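Local structure of type 2A phosphatase-associated protein 42 (Saccharomyces cerevisiae, 2V0P) at residues N134-Y139 against L143-A148. The protein inhibits the PP2A-type phosphatase SIT4, associates with PP2A catalytic subunits and takes part in negative regulation of TOR signalling in response to the nitrogen source. Residues are numbered along the deposited sequence; the frame is centred on the assembly and turned at random.
Sequences NFKDRY and LSELYA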
loop_
_atom_site.group_PDB
_atom_site.type_symbol
_atom_site.label_atom_id
_atom_site.label_comp_id
_atom_site.label_asym_id
_atom_site.label_seq_id
_atom_site.Cartn_x
_atom_site.Cartn_y
_atom_site.Cartn_z
ATOM N N ASN A 134 1.852 -20.702 -5.628
ATOM C CA ASN A 134 0.568 -20.022 -5.626
ATOM C C ASN A 134 0.325 -19.073 -6.824
ATOM O O ASN A 134 -0.799 -18.590 -7.015
ATOM C CB ASN A 134 0.346 -19.294 -4.291
ATOM C CG ASN A 134 0.140 -20.254 -3.114
ATOM O OD1 ASN A 134 -0.355 -21.371 -3.273
ATOM N ND2 ASN A 134 0.497 -19.801 -1.934
ATOM N N PHE A 135 1.366 -18.818 -7.621
ATOM C CA PHE A 135 1.222 -17.978 -8.795
ATOM C C PHE A 135 0.543 -18.788 -9.876
ATOM O O PHE A 135 1.100 -19.773 -10.350
ATOM C CB PHE A 135 2.565 -17.455 -9.294
ATOM C CG PHE A 135 3.367 -16.732 -8.250
ATOM C CD1 PHE A 135 2.760 -15.885 -7.349
ATOM C CD2 PHE A 135 4.742 -16.893 -8.189
ATOM C CE1 PHE A 135 3.503 -15.221 -6.390
ATOM C CE2 PHE A 135 5.491 -16.227 -7.238
ATOM C CZ PHE A 135 4.873 -15.389 -6.340
ATOM N N LYS A 136 -0.675 -18.394 -10.246
ATOM C CA LYS A 136 -1.386 -19.061 -11.332
ATOM C C LYS A 136 -0.638 -18.800 -12.637
ATOM O O LYS A 136 -0.504 -19.694 -13.460
ATOM C CB LYS A 136 -2.854 -18.617 -11.405
ATOM C CG LYS A 136 -3.708 -19.179 -10.257
ATOM C CD LYS A 136 -5.222 -18.916 -10.388
ATOM C CE LYS A 136 -5.624 -17.464 -10.035
ATOM N NZ LYS A 136 -4.905 -16.900 -8.833
ATOM N N ASP A 137 -0.137 -17.574 -12.787
ATOM C CA ASP A 137 0.684 -17.165 -13.921
ATOM C C ASP A 137 2.041 -16.703 -13.423
ATOM O O ASP A 137 2.205 -15.579 -12.926
ATOM C CB ASP A 137 0.007 -16.044 -14.723
ATOM C CG ASP A 137 0.726 -15.733 -16.047
ATOM O OD1 ASP A 137 1.884 -16.177 -16.247
ATOM O OD2 ASP A 137 0.117 -15.033 -16.896
ATOM N N ARG A 138 3.024 -17.592 -13.570
ATOM C CA ARG A 138 4.380 -17.322 -13.133
ATOM C C ARG A 138 4.881 -15.978 -13.641
ATOM O O ARG A 138 5.622 -15.320 -12.962
ATOM C CB ARG A 138 5.291 -18.486 -13.567
ATOM C CG ARG A 138 6.760 -18.325 -13.310
ATOM C CD ARG A 138 7.490 -18.078 -14.600
ATOM N NE ARG A 138 8.784 -18.753 -14.627
ATOM C CZ ARG A 138 9.954 -18.136 -14.522
ATOM N NH1 ARG A 138 10.017 -16.802 -14.385
ATOM N NH2 ARG A 138 11.061 -18.855 -14.558
ATOM N N TYR A 139 4.446 -15.562 -14.820
ATOM C CA TYR A 139 4.925 -14.317 -15.414
ATOM C C TYR A 139 4.041 -13.126 -15.105
ATOM O O TYR A 139 4.437 -11.990 -15.357
ATOM C CB TYR A 139 5.112 -14.477 -16.928
ATOM C CG TYR A 139 6.264 -15.395 -17.262
ATOM C CD1 TYR A 139 7.586 -14.947 -17.166
ATOM C CD2 TYR A 139 6.039 -16.719 -17.639
ATOM C CE1 TYR A 139 8.655 -15.789 -17.453
ATOM C CE2 TYR A 139 7.102 -17.574 -17.934
ATOM C CZ TYR A 139 8.404 -17.101 -17.837
ATOM O OH TYR A 139 9.461 -17.938 -18.118
ATOM N N LEU A 143 0.199 -10.169 -5.824
ATOM C CA LEU A 143 0.379 -9.980 -4.387
ATOM C C LEU A 143 -0.729 -10.662 -3.610
ATOM O O LEU A 143 -0.553 -11.062 -2.460
ATOM C CB LEU A 143 0.447 -8.475 -4.090
ATOM C CG LEU A 143 0.941 -7.891 -2.778
ATOM C CD1 LEU A 143 2.309 -8.291 -2.468
ATOM C CD2 LEU A 143 0.867 -6.368 -2.914
ATOM N N SER A 144 -1.866 -10.849 -4.261
ATOM C CA SER A 144 -2.951 -11.611 -3.664
ATOM C C SER A 144 -2.710 -13.131 -3.602
ATOM O O SER A 144 -3.487 -13.828 -2.966
ATOM C CB SER A 144 -4.286 -11.285 -4.354
ATOM O OG SER A 144 -4.114 -11.024 -5.741
ATOM N N GLU A 145 -1.657 -13.626 -4.269
ATOM C CA GLU A 145 -1.301 -15.062 -4.319
ATOM C C GLU A 145 -0.157 -15.436 -3.383
ATOM O O GLU A 145 0.131 -16.613 -3.112
ATOM C CB GLU A 145 -0.918 -15.458 -5.754
ATOM C CG GLU A 145 -2.044 -15.285 -6.776
ATOM C CD GLU A 145 -1.590 -15.524 -8.194
ATOM O OE1 GLU A 145 -0.515 -15.030 -8.574
ATOM O OE2 GLU A 145 -2.300 -16.218 -8.929
ATOM N N LEU A 146 0.520 -14.423 -2.907
ATOM C CA LEU A 146 1.661 -14.578 -2.088
ATOM C C LEU A 146 1.302 -14.788 -0.612
ATOM O O LEU A 146 1.957 -15.564 0.095
ATOM C CB LEU A 146 2.495 -13.336 -2.286
ATOM C CG LEU A 146 3.945 -13.245 -1.948
ATOM C CD1 LEU A 146 4.850 -14.164 -2.817
ATOM C CD2 LEU A 146 4.268 -11.787 -2.128
ATOM N N TYR A 147 0.260 -14.091 -0.168
ATOM C CA TYR A 147 -0.293 -14.217 1.178
ATOM C C TYR A 147 -1.797 -14.102 1.054
ATOM O O TYR A 147 -2.300 -13.479 0.107
ATOM C CB TYR A 147 0.202 -13.104 2.092
ATOM C CG TYR A 147 1.692 -13.061 2.377
ATOM C CD1 TYR A 147 2.484 -12.085 1.820
ATOM C CD2 TYR A 147 2.275 -13.975 3.242
ATOM C CE1 TYR A 147 3.827 -12.012 2.081
ATOM C CE2 TYR A 147 3.628 -13.935 3.510
ATOM C CZ TYR A 147 4.395 -12.964 2.930
ATOM O OH TYR A 147 5.694 -12.928 3.257
ATOM N N ALA A 148 -2.523 -14.700 1.994
ATOM C CA ALA A 148 -3.951 -14.415 2.140
ATOM C C ALA A 148 -4.093 -12.921 2.451
ATOM O O ALA A 148 -3.252 -12.364 3.151
ATOM C CB ALA A 148 -4.536 -15.259 3.250
HETATM O O HOH W 1 -0.674 -15.253 -11.444
#
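Glu145 OE2 is gripped twice by Lys136: OE2 receives the ammonium NZ on its anti lone pair, the one turned away from OE1, in a 2.7 Å salt bridge, while the backbone N of Lys136 gives a nearly straight hydrogen bond (3.0 Å to OE2, 170° at the hydrogen) from above the carboxylate plane. Lysine suits this place because its long chain, bent at chi3 and chi4 (-77° and -41°), can curl round to the same oxygen that its own amide already holds. Glutamate in turn has the length to span the gap, its chain extended beyond CG. The other oxygen, OE1, takes a hydrogen bond from Gln142 N and is linked through a water to Asp137 N. One side chain thus ties the loop that follows helix 126-133 to the short helix 143-146 in the all-helical, tetratricopeptide repeat-like N-terminal domain. With an alanine here in place of Glu145, the Lys136 ammonium and amide would probably lose their shared acceptor, and the lysine chain would be free to swing away. The Phe135 ring turns an edge to the carboxylate, CD1 lying 3.6 Å from Glu145 OE1. Its apolar contact is with Leu146, whose CD1 sits near the ring plane, 3.7 Å from Phe135 CZ. A broad apolar ring suits this buried position, where it reaches both Leu146 and Ile112 of helix 93-120.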